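Local coordinates for FAD-binding PCMH-type domain-containing protein (Gibberella zeae, PDB 6YJO) that binds a covalently linked FAD and probably acts as an oxygen-dependent oxidoreductase that oxidises oligosaccharides, at residues Val58-Tyr61 with Asn62-Leu65; Gly143-Ala146 with Thr147-Gln151; Phe178-Thr182 with His183-Leu187; Thr463-Ser466 with Asn467-Val471. All coordinates share one frame; numbering follows the deposited sequence.

Contact 1. Residues Val58-Tyr61 with Asn62-Leu65; sequences VKPY and NLRL. With FAD (flavin-adenine dinucleotide), chain C.
The phenol ring of Tyr61 is approached obliquely by two groups: the backbone N of Asn62 at its root, 3.4 Å from Tyr61 CG, and the C8M methyl of FAD at its outer half, 3.4 Å from Tyr61 CE2. The hydroxyl end lies beside the neighbouring methyl, with Tyr61 OH 3.5 Å from FAD C7M. Through these two methyls Tyr61 packs at the dimethylbenzene end of the flavin. Its ring also meets that of His102, which is covalently bound to the cofactor. Farther on, one face of the Arg64 guanidinium carries Leu65 CG, offset toward the rim. The carboxamide of Asn62 closes an Asx turn: its OD1 accepts from Arg64 N at 3.1 Å, a fairly straight bond (159°) whose donor stands 55° out of the carbonyl plane. This sits within a type I beta turn, Asn62 to Leu65, in the loop leading to strand 71-73. With CG anti to the backbone N (chi1 -169°), Asn62 also gives ND2 to the carbonyls of Phe345 and Tyr104, which fixes the amide's rotation. Pro60 backs the turn with its CG, 3.1 Å from Asn62 O and 3.2 Å from Leu65 O. On the exposed side, Leu63 CD2 lies against the extended chain of Lys59, 4.0 Å from its CG.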
loop_
_atom_site.group_PDB
_atom_site.type_symbol
_atom_site.label_atom_id
_atom_site.label_comp_id
_atom_site.label_asym_id
_atom_site.label_seq_id
_atom_site.Cartn_x
_atom_site.Cartn_y
_atom_site.Cartn_z
ATOM N N VAL A 58 7.135 -0.900 20.583
ATOM C CA VAL A 58 6.045 0.074 20.615
ATOM C C VAL A 58 6.365 1.320 19.805
ATOM O O VAL A 58 5.466 2.132 19.549
ATOM C CB VAL A 58 5.738 0.379 22.095
ATOM C CG1 VAL A 58 5.034 1.715 22.264
ATOM C CG2 VAL A 58 4.906 -0.751 22.698
ATOM N N LYS A 59 7.608 1.481 19.376
ATOM C CA LYS A 59 8.014 2.598 18.531
ATOM C C LYS A 59 7.418 2.431 17.136
ATOM O O LYS A 59 7.823 1.507 16.417
ATOM C CB LYS A 59 9.542 2.663 18.460
ATOM C CG LYS A 59 10.124 4.072 18.381
ATOM C CD LYS A 59 11.481 4.063 17.691
ATOM C CE LYS A 59 12.283 5.324 17.960
ATOM N NZ LYS A 59 13.218 5.640 16.844
ATOM N N PRO A 60 6.485 3.280 16.703
ATOM C CA PRO A 60 5.850 3.077 15.395
ATOM C C PRO A 60 6.819 3.396 14.264
ATOM O O PRO A 60 7.888 3.970 14.478
ATOM C CB PRO A 60 4.685 4.066 15.431
ATOM C CG PRO A 60 5.246 5.214 16.212
ATOM C CD PRO A 60 6.123 4.588 17.278
ATOM N N TYR A 61 6.434 3.024 13.037
ATOM C CA TYR A 61 7.170 3.522 11.877
ATOM C C TYR A 61 6.997 5.030 11.751
ATOM O O TYR A 61 7.973 5.785 11.796
ATOM C CB TYR A 61 6.720 2.832 10.588
ATOM C CG TYR A 61 7.376 3.455 9.372
ATOM C CD1 TYR A 61 8.717 3.227 9.088
ATOM C CD2 TYR A 61 6.664 4.296 8.528
ATOM C CE1 TYR A 61 9.325 3.807 7.992
ATOM C CE2 TYR A 61 7.267 4.879 7.423
ATOM C CZ TYR A 61 8.600 4.633 7.165
ATOM O OH TYR A 61 9.221 5.198 6.074
ATOM N N ASN A 62 5.755 5.484 11.607
ATOM C CA ASN A 62 5.455 6.913 11.628
ATOM C C ASN A 62 5.530 7.377 13.073
ATOM O O ASN A 62 4.619 7.133 13.864
ATOM C CB ASN A 62 4.081 7.201 11.029
ATOM C CG ASN A 62 3.856 8.680 10.789
ATOM O OD1 ASN A 62 4.684 9.509 11.176
ATOM N ND2 ASN A 62 2.736 9.021 10.159
ATOM N N LEU A 63 6.630 8.045 13.427
ATOM C CA LEU A 63 6.817 8.535 14.787
ATOM C C LEU A 63 5.760 9.548 15.194
ATOM O O LEU A 63 5.632 9.837 16.390
ATOM C CB LEU A 63 8.213 9.155 14.921
ATOM C CG LEU A 63 9.362 8.148 14.945
ATOM C CD1 LEU A 63 10.714 8.844 14.896
ATOM C CD2 LEU A 63 9.264 7.252 16.173
ATOM N N ARG A 64 4.995 10.083 14.239
ATOM C CA ARG A 64 3.985 11.078 14.572
ATOM C C ARG A 64 2.844 10.472 15.382
ATOM O O ARG A 64 2.214 11.174 16.180
ATOM C CB ARG A 64 3.449 11.718 13.292
ATOM C CG ARG A 64 2.569 12.940 13.525
ATOM C CD ARG A 64 2.115 13.552 12.206
ATOM N NE ARG A 64 1.364 12.595 11.396
ATOM C CZ ARG A 64 0.068 12.345 11.538
ATOM N NH1 ARG A 64 -0.642 12.974 12.463
ATOM N NH2 ARG A 64 -0.523 11.454 10.756
ATOM N N LEU A 65 2.564 9.183 15.199
ATOM C CA LEU A 65 1.443 8.516 15.862
ATOM C C LEU A 65 1.962 7.268 16.567
ATOM O O LEU A 65 2.178 6.234 15.929
ATOM C CB LEU A 65 0.346 8.158 14.865
ATOM C CG LEU A 65 -0.316 9.328 14.141
ATOM C CD1 LEU A 65 -1.431 8.815 13.239
ATOM C CD2 LEU A 65 -0.841 10.350 15.146
HETATM P PA FAD C . 1.280 -2.598 9.063
HETATM O O1A FAD C . 1.148 -1.378 9.894
HETATM O O2A FAD C . 1.954 -3.779 9.780
HETATM O O5B FAD C . -0.119 -3.038 8.486
HETATM C C5B FAD C . -0.997 -2.090 7.844
HETATM C C4B FAD C . -2.408 -2.609 7.894
HETATM O O4B FAD C . -2.409 -4.027 7.594
HETATM C C3B FAD C . -3.091 -2.467 9.251
HETATM O O3B FAD C . -4.487 -2.241 9.095
HETATM C C2B FAD C . -2.802 -3.819 9.900
HETATM O O2B FAD C . -3.753 -4.147 10.902
HETATM C C1B FAD C . -2.937 -4.745 8.694
HETATM N N9A FAD C . -2.220 -6.010 8.830
HETATM C C8A FAD C . -0.866 -6.202 8.945
HETATM N N7A FAD C . -0.509 -7.458 9.064
HETATM C C5A FAD C . -1.718 -8.146 9.026
HETATM C C6A FAD C . -2.028 -9.514 9.103
HETATM N N6A FAD C . -1.120 -10.483 9.243
HETATM N N1A FAD C . -3.333 -9.860 9.034
HETATM C C2A FAD C . -4.248 -8.899 8.893
HETATM N N3A FAD C . -4.073 -7.579 8.808
HETATM C C4A FAD C . -2.772 -7.263 8.884
HETATM N N1 FAD C . 2.259 1.354 -1.032
HETATM C C2 FAD C . 2.159 1.185 -2.384
HETATM O O2 FAD C . 1.101 0.829 -2.915
HETATM N N3 FAD C . 3.264 1.415 -3.189
HETATM C C4 FAD C . 4.513 1.815 -2.757
HETATM O O4 FAD C . 5.424 1.989 -3.564
HETATM C C4X FAD C . 4.607 1.992 -1.321
HETATM N N5 FAD C . 5.752 2.368 -0.823
HETATM C C5X FAD C . 5.840 2.530 0.551
HETATM C C6 FAD C . 7.040 2.960 1.104
HETATM C C7 FAD C . 7.192 3.111 2.477
HETATM C C7M FAD C . 8.520 3.555 3.031
HETATM C C8 FAD C . 6.088 2.895 3.319
HETATM C C8M FAD C . 6.203 3.058 4.810
HETATM C C9 FAD C . 4.876 2.488 2.769
HETATM C C9A FAD C . 4.744 2.311 1.398
HETATM N N10 FAD C . 3.532 1.893 0.816
HETATM C C10 FAD C . 3.424 1.733 -0.541
HETATM C "C1'" FAD C . 2.338 1.678 1.643
HETATM C "C2'" FAD C . 2.131 0.232 2.067
HETATM O "O2'" FAD C . 1.596 -0.521 0.980
HETATM C "C3'" FAD C . 1.138 0.204 3.229
HETATM O "O3'" FAD C . 1.634 1.058 4.254
HETATM C "C4'" FAD C . 0.899 -1.181 3.826
HETATM O "O4'" FAD C . -0.489 -1.364 4.103
HETATM C "C5'" FAD C . 1.701 -1.369 5.092
HETATM O "O5'" FAD C . 1.741 -2.770 5.424
HETATM P P FAD C . 2.618 -3.285 6.616
HETATM O O1P FAD C . 2.210 -4.717 6.974
HETATM O O2P FAD C . 4.052 -3.059 6.307
HETATM O O3P FAD C . 2.142 -2.279 7.771
#

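Contact 2. Residues Gly143-Ala146 with Thr147-Gln151; sequences GHVA and TDLFQ
Gly143-Ala146 and Thr147-Gln151 are successive turns of helix 142-152, joined by four i to i+4 backbone bonds, such as Leu149 N to Val145 O (2.9 Å) and Phe150 N to Ala146 O (3.1 Å). The first of the four is doubled. Gly143 O takes both the amide and the hydroxyl of Thr147, and the two donors come from opposite faces of the carbonyl plane, OG1 at 2.8 Å and N at 3.0 Å. OG1 gets there because it stands beside its own backbone N (chi1 -67°); this return of a side-chain hydroxyl to the carbonyl one turn back is a familiar way for threonine to satisfy itself in a helix. On another flank the imidazole of His144 and the carboxylate of Asp148 pass each other, their planes 65° apart. The nearest pair is His144 CE1 to Asp148 OD2 at 3.2 Å, an approach through carbon and not through a ring nitrogen. ND1 and NE2 of the histidine instead make weak bonds to Asp334 and to the carbonyl of Asp124. Val145 and Leu149 run side by side in the same direction, Val145 CG1 touching Leu149 CD1 at 3.7 Å, and form one apolar flank of the helix. That flank packs on the antiparallel sheet of the FAD-binding domain, to which the helix belongs: Val145 lies on Val136 of strand 133-137, Leu149 on Cys134 of the same strand and on Val126 of strand 126-128. Ala146 and Phe150 meet helix 320-326 through Leu324, Trp320 and Ile321.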
loop_
_atom_site.group_PDB
_atom_site.type_symbol
_atom_site.label_atom_id
_atom_site.label_comp_id
_atom_site.label_asym_id
_atom_site.label_seq_id
_atom_site.Cartn_x
_atom_site.Cartn_y
_atom_site.Cartn_z
ATOM N N GLY A 143 11.034 -6.738 0.363
ATOM C CA GLY A 143 12.362 -6.990 -0.161
ATOM C C GLY A 143 12.861 -8.385 0.148
ATOM O O GLY A 143 13.628 -8.960 -0.630
ATOM N N HIS A 144 12.441 -8.946 1.285
ATOM C CA HIS A 144 12.729 -10.342 1.588
ATOM C C HIS A 144 11.949 -11.286 0.684
ATOM O O HIS A 144 12.396 -12.415 0.455
ATOM C CB HIS A 144 12.411 -10.641 3.058
ATOM C CG HIS A 144 12.528 -12.088 3.427
ATOM N ND1 HIS A 144 13.680 -12.820 3.229
ATOM C CD2 HIS A 144 11.639 -12.935 3.997
ATOM C CE1 HIS A 144 13.492 -14.055 3.655
ATOM N NE2 HIS A 144 12.262 -14.151 4.127
ATOM N N VAL A 145 10.807 -10.842 0.156
ATOM C CA VAL A 145 10.031 -11.660 -0.770
ATOM C C VAL A 145 10.694 -11.693 -2.141
ATOM O O VAL A 145 10.867 -12.761 -2.735
ATOM C CB VAL A 145 8.585 -11.136 -0.855
ATOM C CG1 VAL A 145 7.822 -11.854 -1.967
ATOM C CG2 VAL A 145 7.882 -11.318 0.479
ATOM N N ALA A 146 11.075 -10.523 -2.665
ATOM C CA ALA A 146 11.739 -10.477 -3.965
ATOM C C ALA A 146 13.087 -11.182 -3.917
ATOM O O ALA A 146 13.479 -11.859 -4.875
ATOM C CB ALA A 146 11.918 -9.028 -4.415
ATOM N N THR A 147 13.815 -11.028 -2.808
ATOM C CA THR A 147 15.131 -11.648 -2.688
ATOM C C THR A 147 15.027 -13.166 -2.714
ATOM O O THR A 147 15.838 -13.835 -3.363
ATOM C CB THR A 147 15.822 -11.176 -1.403
ATOM O OG1 THR A 147 16.124 -9.778 -1.510
ATOM C CG2 THR A 147 17.105 -11.961 -1.158
ATOM N N ASP A 148 14.038 -13.729 -2.014
ATOM C CA ASP A 148 13.909 -15.181 -1.943
ATOM C C ASP A 148 13.234 -15.773 -3.176
ATOM O O ASP A 148 13.500 -16.931 -3.521
ATOM C CB ASP A 148 13.137 -15.577 -0.684
ATOM C CG ASP A 148 14.030 -15.669 0.537
ATOM O OD1 ASP A 148 15.110 -15.039 0.537
ATOM O OD2 ASP A 148 13.659 -16.387 1.490
ATOM N N LEU A 149 12.371 -15.013 -3.854
ATOM C CA LEU A 149 11.711 -15.542 -5.045
ATOM C C LEU A 149 12.650 -15.558 -6.243
ATOM O O LEU A 149 12.612 -16.490 -7.054
ATOM C CB LEU A 149 10.461 -14.723 -5.373
ATOM C CG LEU A 149 9.236 -14.919 -4.479
ATOM C CD1 LEU A 149 8.118 -14.003 -4.946
ATOM C CD2 LEU A 149 8.784 -16.368 -4.492
ATOM N N PHE A 150 13.494 -14.533 -6.375
ATOM C CA PHE A 150 14.450 -14.487 -7.473
ATOM C C PHE A 150 15.581 -15.487 -7.286
ATOM O O PHE A 150 16.203 -15.884 -8.276
ATOM C CB PHE A 150 15.014 -13.069 -7.609
ATOM C CG PHE A 150 16.006 -12.909 -8.727
ATOM C CD1 PHE A 150 17.358 -13.119 -8.508
ATOM C CD2 PHE A 150 15.585 -12.539 -9.995
ATOM C CE1 PHE A 150 18.273 -12.970 -9.537
ATOM C CE2 PHE A 150 16.493 -12.388 -11.026
ATOM C CZ PHE A 150 17.839 -12.602 -10.796
ATOM N N GLN A 151 15.854 -15.907 -6.049
ATOM C CA GLN A 151 16.930 -16.847 -5.760
ATOM C C GLN A 151 16.452 -18.285 -5.602
ATOM O O GLN A 151 17.219 -19.210 -5.886
ATOM C CB GLN A 151 17.678 -16.418 -4.491
ATOM C CG GLN A 151 19.007 -17.135 -4.279
ATOM C CD GLN A 151 18.903 -18.279 -3.291
ATOM O OE1 GLN A 151 18.945 -19.449 -3.670
ATOM N NE2 GLN A 151 18.772 -17.944 -2.012
#

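Contact 3. Residues Phe178-Thr182 with His183-Leu187; sequences FASRT and HGLTL
Ala179 opens the turn with its carbonyl, which receives the amide of His183 at 2.8 Å (His183 N to Ala179 O), the donor nearly in line with the C=O bond. At Ser180 the chain enters the short helix 180-183, and this residue meets Gly184 in several ways. Ser180 O accepts from Gly184 N in a bond modelled as very short. Ser180 CA lies 3.3 Å from Gly184 O in a CA-H...O contact, and the hydroxyl OG, held beside its backbone N (chi1 -78°), adds a weak bond to the same Gly184 O at 3.3 Å. The stronger partner of this hydroxyl is the amide of Gly177, just upstream. Gly184 is a helix-terminating glycine: its positive phi (96°), a conformation readily open to glycine, turns the chain out of the helix. From it the chain of the FAD-binding domain runs through a 3-10 turn at 186-187 to strand 190-196, with the side chain of Leu185 about 7 Å from FAD. Thr182 works through its methyl. Thr182 CG2 sits over the centre of one face of the His183 imidazole, 3.7 Å from the ring centroid and 11° off the normal, a CH-pi contact between side chains lying side by side. Thr182 OG1 bonds to the carbonyl of Lys271 and to Asn274, while the His183 ring also stacks with Phe235.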
loop_
_atom_site.group_PDB
_atom_site.type_symbol
_atom_site.label_atom_id
_atom_site.label_comp_id
_atom_site.label_asym_id
_atom_site.label_seq_id
_atom_site.Cartn_x
_atom_site.Cartn_y
_atom_site.Cartn_z
ATOM N N PHE A 178 6.349 -0.279 -9.550
ATOM C CA PHE A 178 6.846 -0.081 -10.907
ATOM C C PHE A 178 6.739 -1.325 -11.779
ATOM O O PHE A 178 7.218 -1.301 -12.914
ATOM C CB PHE A 178 8.299 0.407 -10.852
ATOM C CG PHE A 178 8.436 1.846 -10.433
ATOM C CD1 PHE A 178 7.612 2.820 -10.975
ATOM C CD2 PHE A 178 9.379 2.224 -9.491
ATOM C CE1 PHE A 178 7.727 4.137 -10.593
ATOM C CE2 PHE A 178 9.503 3.548 -9.103
ATOM C CZ PHE A 178 8.674 4.506 -9.657
ATOM N N ALA A 179 6.125 -2.397 -11.283
ATOM C CA ALA A 179 5.752 -3.548 -12.096
ATOM C C ALA A 179 4.245 -3.735 -12.195
ATOM O O ALA A 179 3.797 -4.689 -12.839
ATOM C CB ALA A 179 6.380 -4.823 -11.522
ATOM N N SER A 180 3.454 -2.855 -11.578
ATOM C CA SER A 180 2.014 -3.079 -11.505
ATOM C C SER A 180 1.357 -2.910 -12.868
ATOM O O SER A 180 0.533 -3.736 -13.277
ATOM C CB SER A 180 1.387 -2.126 -10.489
ATOM O OG SER A 180 1.613 -2.579 -9.166
ATOM N N ARG A 181 1.704 -1.838 -13.584
ATOM C CA ARG A 181 1.073 -1.584 -14.874
ATOM C C ARG A 181 1.279 -2.752 -15.828
ATOM O O ARG A 181 0.475 -2.955 -16.747
ATOM C CB ARG A 181 1.626 -0.297 -15.483
ATOM C CG ARG A 181 0.710 0.325 -16.514
ATOM C CD ARG A 181 1.082 1.768 -16.796
ATOM N NE ARG A 181 0.275 2.301 -17.886
ATOM C CZ ARG A 181 0.487 2.030 -19.171
ATOM N NH1 ARG A 181 1.492 1.237 -19.527
ATOM N NH2 ARG A 181 -0.303 2.551 -20.099
ATOM N N THR A 182 2.343 -3.527 -15.622
ATOM C CA THR A 182 2.673 -4.660 -16.473
ATOM C C THR A 182 2.191 -5.988 -15.912
ATOM O O THR A 182 1.813 -6.873 -16.688
ATOM C CB THR A 182 4.191 -4.734 -16.676
ATOM O OG1 THR A 182 4.664 -3.494 -17.217
ATOM C CG2 THR A 182 4.568 -5.882 -17.610
ATOM N N HIS A 183 2.197 -6.149 -14.588
ATOM C CA HIS A 183 1.865 -7.421 -13.966
ATOM C C HIS A 183 0.814 -7.309 -12.868
ATOM O O HIS A 183 0.516 -8.319 -12.221
ATOM C CB HIS A 183 3.132 -8.076 -13.390
ATOM C CG HIS A 183 4.158 -8.428 -14.426
ATOM N ND1 HIS A 183 5.467 -8.000 -14.352
ATOM C CD2 HIS A 183 4.068 -9.172 -15.554
ATOM C CE1 HIS A 183 6.138 -8.462 -15.393
ATOM N NE2 HIS A 183 5.314 -9.177 -16.136
ATOM N N GLY A 184 0.255 -6.126 -12.630
ATOM C CA GLY A 184 -0.908 -5.971 -11.782
ATOM C C GLY A 184 -0.554 -5.591 -10.353
ATOM O O GLY A 184 0.607 -5.580 -9.935
ATOM N N LEU A 185 -1.600 -5.260 -9.597
ATOM C CA LEU A 185 -1.463 -5.089 -8.160
ATOM C C LEU A 185 -1.019 -6.400 -7.521
ATOM O O LEU A 185 -1.221 -7.489 -8.066
ATOM C CB LEU A 185 -2.786 -4.644 -7.534
ATOM C CG LEU A 185 -3.453 -3.365 -8.047
ATOM C CD1 LEU A 185 -4.841 -3.243 -7.439
ATOM C CD2 LEU A 185 -2.618 -2.128 -7.730
ATOM N N THR A 186 -0.405 -6.288 -6.341
ATOM C CA THR A 186 -0.005 -7.487 -5.613
ATOM C C THR A 186 -1.199 -8.398 -5.360
ATOM O O THR A 186 -1.083 -9.626 -5.452
ATOM C CB THR A 186 0.661 -7.112 -4.290
ATOM O OG1 THR A 186 1.598 -6.048 -4.501
ATOM C CG2 THR A 186 1.385 -8.321 -3.705
ATOM N N LEU A 187 -2.359 -7.819 -5.045
ATOM C CA LEU A 187 -3.532 -8.643 -4.783
ATOM C C LEU A 187 -4.115 -9.248 -6.052
ATOM O O LEU A 187 -4.947 -10.157 -5.952
ATOM C CB LEU A 187 -4.609 -7.835 -4.048
ATOM C CG LEU A 187 -5.211 -6.574 -4.674
ATOM C CD1 LEU A 187 -6.119 -6.876 -5.856
ATOM C CD2 LEU A 187 -5.983 -5.819 -3.599
#

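Contact 4. Residues Thr463-Ser466 with Asn467-Val471; sequences TQLS and NEEAV
Leu465 makes the close apolar half of this helix start: its CB meets Ala470 CB at 3.9 Å, and its side chain passes obliquely over that of Glu469, Leu465 CD2 3.7 Å from Glu469 CG. The residue before the N-cap thus touches the fourth residue after it, the positions of a hydrophobic staple. Leu465 is covered further by Met456 and by Arg442 of helix 431-446. Ser466 is the N-cap of helix 467-475. With its hydroxyl between the backbone N and the carbonyl carbon (chi1 66°), Ser466 OG accepts from Glu469 N at 3.2 Å (154°). Ser466 O takes Ala470 N at 2.7 Å in a nearly straight bond. The side toward solvent is looser. There the exposed Glu468 bends back over the cap, and Ser466 OG gives its OE1 only a weak bond of 3.3 Å; a crystal neighbour also touches this side chain and may help set its position. Glu469 turns its carboxylate to Arg473, one turn along, in a salt bridge, and Asn467 anchors the first turn through ND2 to the carbonyls of Gly500 and Pro498. The carboxylates of Glu468 and Glu469, near the N-terminal end of the helix, would probably be favoured by its dipole.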
loop_
_atom_site.group_PDB
_atom_site.type_symbol
_atom_site.label_atom_id
_atom_site.label_comp_id
_atom_site.label_asym_id
_atom_site.label_seq_id
_atom_site.Cartn_x
_atom_site.Cartn_y
_atom_site.Cartn_z
ATOM N N THR A 463 -5.073 9.873 7.274
ATOM C CA THR A 463 -5.369 9.608 8.675
ATOM C C THR A 463 -6.443 10.542 9.221
ATOM O O THR A 463 -7.146 10.179 10.170
ATOM C CB THR A 463 -4.089 9.730 9.497
ATOM O OG1 THR A 463 -4.265 9.070 10.756
ATOM C CG2 THR A 463 -3.734 11.195 9.729
ATOM N N GLN A 464 -6.598 11.731 8.640
ATOM C CA GLN A 464 -7.508 12.736 9.176
ATOM C C GLN A 464 -8.960 12.514 8.762
ATOM O O GLN A 464 -9.805 13.372 9.044
ATOM C CB GLN A 464 -7.064 14.136 8.735
ATOM C CG GLN A 464 -5.645 14.505 9.137
ATOM C CD GLN A 464 -5.449 14.534 10.641
ATOM O OE1 GLN A 464 -4.911 13.595 11.226
ATOM N NE2 GLN A 464 -5.884 15.620 11.275
ATOM N N LEU A 465 -9.274 11.393 8.117
ATOM C CA LEU A 465 -10.601 11.173 7.558
ATOM C C LEU A 465 -11.532 10.495 8.555
ATOM O O LEU A 465 -11.116 9.622 9.322
ATOM C CB LEU A 465 -10.509 10.328 6.288
ATOM C CG LEU A 465 -10.003 11.069 5.054
ATOM C CD1 LEU A 465 -9.947 10.133 3.867
ATOM C CD2 LEU A 465 -10.891 12.268 4.751
ATOM N N SER A 466 -12.799 10.906 8.532
ATOM C CA SER A 466 -13.825 10.204 9.288
ATOM C C SER A 466 -14.028 8.812 8.706
ATOM O O SER A 466 -13.894 8.603 7.497
ATOM C CB SER A 466 -15.141 10.986 9.261
ATOM O OG SER A 466 -15.679 11.035 7.948
ATOM N N ASN A 467 -14.325 7.849 9.581
ATOM C CA ASN A 467 -14.603 6.492 9.122
ATOM C C ASN A 467 -15.571 6.492 7.943
ATOM O O ASN A 467 -15.338 5.807 6.943
ATOM C CB ASN A 467 -15.158 5.655 10.278
ATOM C CG ASN A 467 -15.466 4.227 9.876
ATOM O OD1 ASN A 467 -16.559 3.928 9.389
ATOM N ND2 ASN A 467 -14.507 3.328 10.094
ATOM N N GLU A 468 -16.655 7.270 8.029
ATOM C CA GLU A 468 -17.612 7.303 6.923
ATOM C C GLU A 468 -16.947 7.758 5.630
ATOM O O GLU A 468 -17.162 7.155 4.572
ATOM C CB GLU A 468 -18.818 8.197 7.258
ATOM C CG GLU A 468 -18.576 9.377 8.207
ATOM C CD GLU A 468 -19.388 10.618 7.830
ATOM O OE1 GLU A 468 -18.923 11.753 8.080
ATOM O OE2 GLU A 468 -20.494 10.456 7.274
ATOM N N GLU A 469 -16.124 8.808 5.690
ATOM C CA GLU A 469 -15.487 9.309 4.475
ATOM C C GLU A 469 -14.398 8.364 3.993
ATOM O O GLU A 469 -14.281 8.100 2.789
ATOM C CB GLU A 469 -14.911 10.702 4.720
ATOM C CG GLU A 469 -14.202 11.316 3.517
ATOM C CD GLU A 469 -15.160 11.718 2.409
ATOM O OE1 GLU A 469 -16.380 11.473 2.555
ATOM O OE2 GLU A 469 -14.696 12.286 1.395
ATOM N N ALA A 470 -13.589 7.841 4.916
ATOM C CA ALA A 470 -12.470 6.993 4.520
ATOM C C ALA A 470 -12.960 5.734 3.816
ATOM O O ALA A 470 -12.493 5.401 2.721
ATOM C CB ALA A 470 -11.629 6.628 5.742
ATOM N N VAL A 471 -13.908 5.020 4.428
ATOM C CA VAL A 471 -14.369 3.773 3.829
ATOM C C VAL A 471 -15.152 4.047 2.549
ATOM O O VAL A 471 -15.166 3.213 1.635
ATOM C CB VAL A 471 -15.195 2.954 4.844
ATOM C CG1 VAL A 471 -14.347 2.613 6.068
ATOM C CG2 VAL A 471 -16.472 3.685 5.257
#

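The four contacts follow one another along the chain, each closing before the next opens. Contacts 2 and 3 both belong to the FAD-binding domain, with centres 16 Å apart; one is a helix packed on strands 126-128 and 133-137, the other the approach to strand 190-196 of the same antiparallel sheet. Contact 1 precedes the parallel sheet that begins with strand 71-73. Contact 4, in the berberine-like region near the C-terminus, touches contact 1: Arg64 NH2 packs on Thr463 CG2 at 3.4 Å. Contacts 2 and 4 lie on opposite sides of the chain's centre, 35 Å apart between centres. The loop before strand 71-73 thus touches the berberine-like region through Arg64, while its Tyr61 reaches the flavin.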